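Local atomic coordinates of LacI family transcription regulator (PDB entry 4O5A), a protein that probably regulates transcription as a LacI-family repressor, joining a DNA-binding helix-turn-helix to a periplasmic-binding-protein-like domain that would sense a small effector. Residues Pro296-Ser307 with Glu329-Thr340. Sequence-based numbering, arbitrary orientation.
Sequences PITALSRNILES and EPPYELIERAST
The guanidinium of Arg337 meets Ile297 at its edge: NH1 donates to Ile297 O at 2.8 Å, almost within the guanidinium plane, while CG2 of Ile335 lies over one face, toward its rim. An arginine suits this place because its extended chain spans the gap to that carbonyl and NH2 can still pair with Asp286. The other guanidinium, that of Arg302, has Ile304 CG1 on one face, toward its rim, and the carboxylate of Glu329 at its edge. A bend at chi3 (62°) turns NE toward Glu329 OE2, which accepts through its syn lone pair at 2.9 Å, the two planes 40° apart. A leucine in place of Arg302 would probably leave the Glu329 carboxylate without its salt-bridge mate. One water donates to Glu329 OE2 and Pro330 O and accepts from Asn303 N. Between these ends, 298-301 and 333-335 run antiparallel as the last two strands of the C-terminal subdomain's sheet; the chain leaves this lobe through 302-303 and returns through 329-332, as in other LacI-type effector domains. On the face that carries Leu300 and Leu334, Leu300 CD2 comes obliquely to CD1 of Tyr332, just before the strand, at 3.6 Å; the tyrosine hydroxyl reaches Thr181. Thr298 OG1 accepts from Arg337 N at 2.8 Å and donates to Thr340 OG1, itself bonded to His185, so one small hydroxyl ties both ends of the closing turn. Ser339 OG accepts from Thr298 N and also bonds Ile281 O.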
loop_
_atom_site.group_PDB
_atom_site.type_symbol
_atom_site.label_atom_id
_atom_site.label_comp_id
_atom_site.label_asym_id
_atom_site.label_seq_id
_atom_site.Cartn_x
_atom_site.Cartn_y
_atom_site.Cartn_z
ATOM N N PRO A 296 -7.543 -17.500 -6.445
ATOM C CA PRO A 296 -7.797 -16.053 -6.462
ATOM C C PRO A 296 -9.133 -15.693 -5.794
ATOM O O PRO A 296 -10.136 -16.410 -5.902
ATOM C CB PRO A 296 -7.814 -15.724 -7.952
ATOM C CG PRO A 296 -6.906 -16.761 -8.560
ATOM C CD PRO A 296 -7.209 -18.022 -7.779
ATOM N N ILE A 297 -9.124 -14.563 -5.092
ATOM C CA ILE A 297 -10.195 -14.214 -4.167
ATOM C C ILE A 297 -11.172 -13.188 -4.763
ATOM O O ILE A 297 -10.775 -12.099 -5.204
ATOM C CB ILE A 297 -9.603 -13.694 -2.836
ATOM C CG1 ILE A 297 -8.740 -14.790 -2.166
ATOM C CG2 ILE A 297 -10.710 -13.241 -1.884
ATOM C CD1 ILE A 297 -8.045 -14.329 -0.881
ATOM N N THR A 298 -12.450 -13.563 -4.752
ATOM C CA THR A 298 -13.553 -12.708 -5.193
ATOM C C THR A 298 -13.577 -11.449 -4.328
ATOM O O THR A 298 -13.457 -11.528 -3.102
ATOM C CB THR A 298 -14.866 -13.459 -5.031
ATOM O OG1 THR A 298 -14.920 -14.509 -6.005
ATOM C CG2 THR A 298 -16.052 -12.525 -5.216
ATOM N N ALA A 299 -13.714 -10.275 -4.947
ATOM C CA ALA A 299 -13.540 -9.034 -4.199
ATOM C C ALA A 299 -14.560 -7.978 -4.597
ATOM O O ALA A 299 -14.909 -7.863 -5.760
ATOM C CB ALA A 299 -12.166 -8.475 -4.434
ATOM N N LEU A 300 -14.979 -7.196 -3.612
ATOM C CA LEU A 300 -15.790 -6.008 -3.859
ATOM C C LEU A 300 -14.772 -4.906 -4.090
ATOM O O LEU A 300 -14.017 -4.541 -3.180
ATOM C CB LEU A 300 -16.668 -5.734 -2.635
ATOM C CG LEU A 300 -17.841 -4.764 -2.769
ATOM C CD1 LEU A 300 -17.337 -3.359 -3.025
ATOM C CD2 LEU A 300 -18.797 -5.218 -3.875
ATOM N N SER A 301 -14.708 -4.411 -5.321
ATOM C CA SER A 301 -13.662 -3.481 -5.711
ATOM C C SER A 301 -14.228 -2.069 -5.769
ATOM O O SER A 301 -15.203 -1.832 -6.464
ATOM C CB SER A 301 -13.129 -3.865 -7.094
ATOM O OG SER A 301 -12.189 -2.907 -7.565
ATOM N N ARG A 302 -13.622 -1.145 -5.028
ATOM C CA ARG A 302 -14.004 0.269 -5.108
ATOM C C ARG A 302 -13.084 0.954 -6.100
ATOM O O ARG A 302 -11.901 0.622 -6.198
ATOM C CB ARG A 302 -13.887 0.957 -3.743
ATOM C CG ARG A 302 -15.159 0.928 -2.905
ATOM C CD ARG A 302 -14.968 1.618 -1.544
ATOM N NE ARG A 302 -14.634 3.039 -1.658
ATOM C CZ ARG A 302 -13.535 3.590 -1.150
ATOM N NH1 ARG A 302 -12.666 2.840 -0.486
ATOM N NH2 ARG A 302 -13.307 4.889 -1.303
ATOM N N ASN A 303 -13.623 1.907 -6.845
ATOM C CA ASN A 303 -12.820 2.627 -7.811
ATOM C C ASN A 303 -12.146 3.797 -7.100
ATOM O O ASN A 303 -12.595 4.940 -7.207
ATOM C CB ASN A 303 -13.692 3.122 -8.965
ATOM C CG ASN A 303 -12.880 3.674 -10.121
ATOM O OD1 ASN A 303 -11.680 3.956 -9.989
ATOM N ND2 ASN A 303 -13.538 3.853 -11.263
ATOM N N ILE A 304 -11.077 3.495 -6.365
ATOM C CA ILE A 304 -10.411 4.487 -5.527
ATOM C C ILE A 304 -9.713 5.572 -6.333
ATOM O O ILE A 304 -9.698 6.733 -5.928
ATOM C CB ILE A 304 -9.378 3.822 -4.620
ATOM C CG1 ILE A 304 -10.049 2.711 -3.811
ATOM C CG2 ILE A 304 -8.758 4.858 -3.685
ATOM C CD1 ILE A 304 -9.053 1.721 -3.207
ATOM N N LEU A 305 -9.110 5.191 -7.457
ATOM C CA LEU A 305 -8.475 6.172 -8.338
ATOM C C LEU A 305 -9.470 7.244 -8.755
ATOM O O LEU A 305 -9.228 8.437 -8.543
ATOM C CB LEU A 305 -7.895 5.504 -9.583
ATOM C CG LEU A 305 -6.514 4.860 -9.488
ATOM C CD1 LEU A 305 -6.209 4.117 -10.783
ATOM C CD2 LEU A 305 -5.474 5.942 -9.234
ATOM N N GLU A 306 -10.596 6.828 -9.327
ATOM C CA GLU A 306 -11.612 7.775 -9.766
ATOM C C GLU A 306 -12.237 8.526 -8.587
ATOM O O GLU A 306 -12.656 9.675 -8.735
ATOM C CB GLU A 306 -12.679 7.059 -10.601
ATOM C CG GLU A 306 -13.688 7.982 -11.252
ATOM C CD GLU A 306 -13.042 9.098 -12.056
ATOM O OE1 GLU A 306 -12.039 8.832 -12.763
ATOM O OE2 GLU A 306 -13.544 10.243 -11.981
ATOM N N SER A 307 -12.300 7.886 -7.419
ATOM C CA SER A 307 -12.829 8.563 -6.231
ATOM C C SER A 307 -11.928 9.736 -5.871
ATOM O O SER A 307 -12.392 10.843 -5.558
ATOM C CB SER A 307 -12.915 7.601 -5.044
ATOM O OG SER A 307 -14.066 6.782 -5.156
ATOM N N GLU A 329 -20.010 8.347 -4.914
ATOM C CA GLU A 329 -18.708 7.916 -5.399
ATOM C C GLU A 329 -18.927 7.000 -6.613
ATOM O O GLU A 329 -20.046 6.505 -6.816
ATOM C CB GLU A 329 -17.863 7.283 -4.283
ATOM C CG GLU A 329 -18.174 5.852 -3.939
ATOM C CD GLU A 329 -17.052 5.213 -3.117
ATOM O OE1 GLU A 329 -16.575 5.848 -2.147
ATOM O OE2 GLU A 329 -16.644 4.079 -3.447
ATOM N N PRO A 330 -17.891 6.832 -7.462
ATOM C CA PRO A 330 -18.052 6.013 -8.674
ATOM C C PRO A 330 -18.485 4.594 -8.325
ATOM O O PRO A 330 -18.161 4.117 -7.233
ATOM C CB PRO A 330 -16.644 5.997 -9.274
ATOM C CG PRO A 330 -16.023 7.268 -8.790
ATOM C CD PRO A 330 -16.563 7.474 -7.404
ATOM N N PRO A 331 -19.218 3.929 -9.231
ATOM C CA PRO A 331 -19.759 2.622 -8.842
ATOM C C PRO A 331 -18.667 1.615 -8.519
ATOM O O PRO A 331 -17.598 1.616 -9.141
ATOM C CB PRO A 331 -20.554 2.176 -10.077
ATOM C CG PRO A 331 -20.032 3.013 -11.213
ATOM C CD PRO A 331 -19.627 4.321 -10.593
ATOM N N TYR A 332 -18.930 0.793 -7.509
ATOM C CA TYR A 332 -18.056 -0.314 -7.159
ATOM C C TYR A 332 -18.390 -1.482 -8.087
ATOM O O TYR A 332 -19.367 -1.437 -8.824
ATOM C CB TYR A 332 -18.316 -0.731 -5.711
ATOM C CG TYR A 332 -19.741 -1.179 -5.492
ATOM C CD1 TYR A 332 -20.136 -2.482 -5.752
ATOM C CD2 TYR A 332 -20.704 -0.285 -5.049
ATOM C CE1 TYR A 332 -21.451 -2.884 -5.575
ATOM C CE2 TYR A 332 -22.008 -0.679 -4.867
ATOM C CZ TYR A 332 -22.379 -1.982 -5.124
ATOM O OH TYR A 332 -23.685 -2.373 -4.943
ATOM N N GLU A 333 -17.613 -2.557 -8.012
ATOM C CA GLU A 333 -17.854 -3.716 -8.868
ATOM C C GLU A 333 -17.491 -4.971 -8.084
ATOM O O GLU A 333 -16.449 -5.007 -7.439
ATOM C CB GLU A 333 -16.976 -3.602 -10.120
ATOM C CG GLU A 333 -16.975 -4.798 -11.073
ATOM C CD GLU A 333 -15.867 -4.682 -12.125
ATOM O OE1 GLU A 333 -15.111 -3.683 -12.086
ATOM O OE2 GLU A 333 -15.739 -5.588 -12.979
ATOM N N LEU A 334 -18.341 -5.992 -8.123
ATOM C CA LEU A 334 -17.944 -7.262 -7.517
ATOM C C LEU A 334 -17.192 -8.032 -8.587
ATOM O O LEU A 334 -17.775 -8.403 -9.620
ATOM C CB LEU A 334 -19.171 -8.070 -7.078
ATOM C CG LEU A 334 -18.839 -9.410 -6.406
ATOM C CD1 LEU A 334 -18.046 -9.193 -5.123
ATOM C CD2 LEU A 334 -20.116 -10.185 -6.127
ATOM N N ILE A 335 -15.900 -8.236 -8.374
ATOM C CA ILE A 335 -15.095 -9.007 -9.304
ATOM C C ILE A 335 -15.100 -10.463 -8.882
ATOM O O ILE A 335 -14.480 -10.832 -7.890
ATOM C CB ILE A 335 -13.657 -8.490 -9.346
ATOM C CG1 ILE A 335 -13.666 -7.002 -9.703
ATOM C CG2 ILE A 335 -12.833 -9.299 -10.343
ATOM C CD1 ILE A 335 -12.300 -6.363 -9.670
ATOM N N GLU A 336 -15.794 -11.283 -9.661
ATOM C CA GLU A 336 -15.950 -12.699 -9.337
ATOM C C GLU A 336 -14.709 -13.489 -9.709
ATOM O O GLU A 336 -14.259 -13.475 -10.862
ATOM C CB GLU A 336 -17.166 -13.288 -10.051
ATOM C CG GLU A 336 -18.491 -12.734 -9.572
ATOM C CD GLU A 336 -19.664 -13.253 -10.386
ATOM O OE1 GLU A 336 -19.737 -14.480 -10.629
ATOM O OE2 GLU A 336 -20.511 -12.428 -10.789
ATOM N N ARG A 337 -14.153 -14.175 -8.720
ATOM C CA ARG A 337 -12.971 -14.999 -8.927
ATOM C C ARG A 337 -13.245 -16.414 -8.421
ATOM O O ARG A 337 -14.386 -16.779 -8.131
ATOM C CB ARG A 337 -11.731 -14.363 -8.258
ATOM C CG ARG A 337 -11.423 -12.939 -8.770
ATOM C CD ARG A 337 -9.990 -12.497 -8.512
ATOM N NE ARG A 337 -9.720 -11.151 -9.049
ATOM C CZ ARG A 337 -9.727 -10.024 -8.335
ATOM N NH1 ARG A 337 -10.008 -10.055 -7.036
ATOM N NH2 ARG A 337 -9.463 -8.856 -8.932
ATOM N N ALA A 338 -12.194 -17.204 -8.299
ATOM C CA ALA A 338 -12.352 -18.623 -8.024
ATOM C C ALA A 338 -12.790 -18.954 -6.604
ATOM O O ALA A 338 -13.241 -20.074 -6.348
ATOM C CB ALA A 338 -11.067 -19.362 -8.369
ATOM N N SER A 339 -12.685 -17.999 -5.683
ATOM C CA SER A 339 -12.946 -18.295 -4.267
ATOM C C SER A 339 -14.428 -18.303 -3.854
ATOM O O SER A 339 -14.729 -18.538 -2.682
ATOM C CB SER A 339 -12.164 -17.332 -3.356
ATOM O OG SER A 339 -12.766 -16.040 -3.388
ATOM N N THR A 340 -15.349 -18.027 -4.777
ATOM C CA THR A 340 -16.775 -18.193 -4.466
ATOM C C THR A 340 -17.369 -19.201 -5.420
ATOM O O THR A 340 -17.049 -19.185 -6.611
ATOM C CB THR A 340 -17.585 -16.866 -4.508
ATOM O OG1 THR A 340 -17.295 -16.165 -5.719
ATOM C CG2 THR A 340 -17.205 -15.967 -3.333
HETATM O O HOH W 1 -16.279 2.841 -5.942
HETATM O O HOH W 2 -16.464 3.004 -11.289
#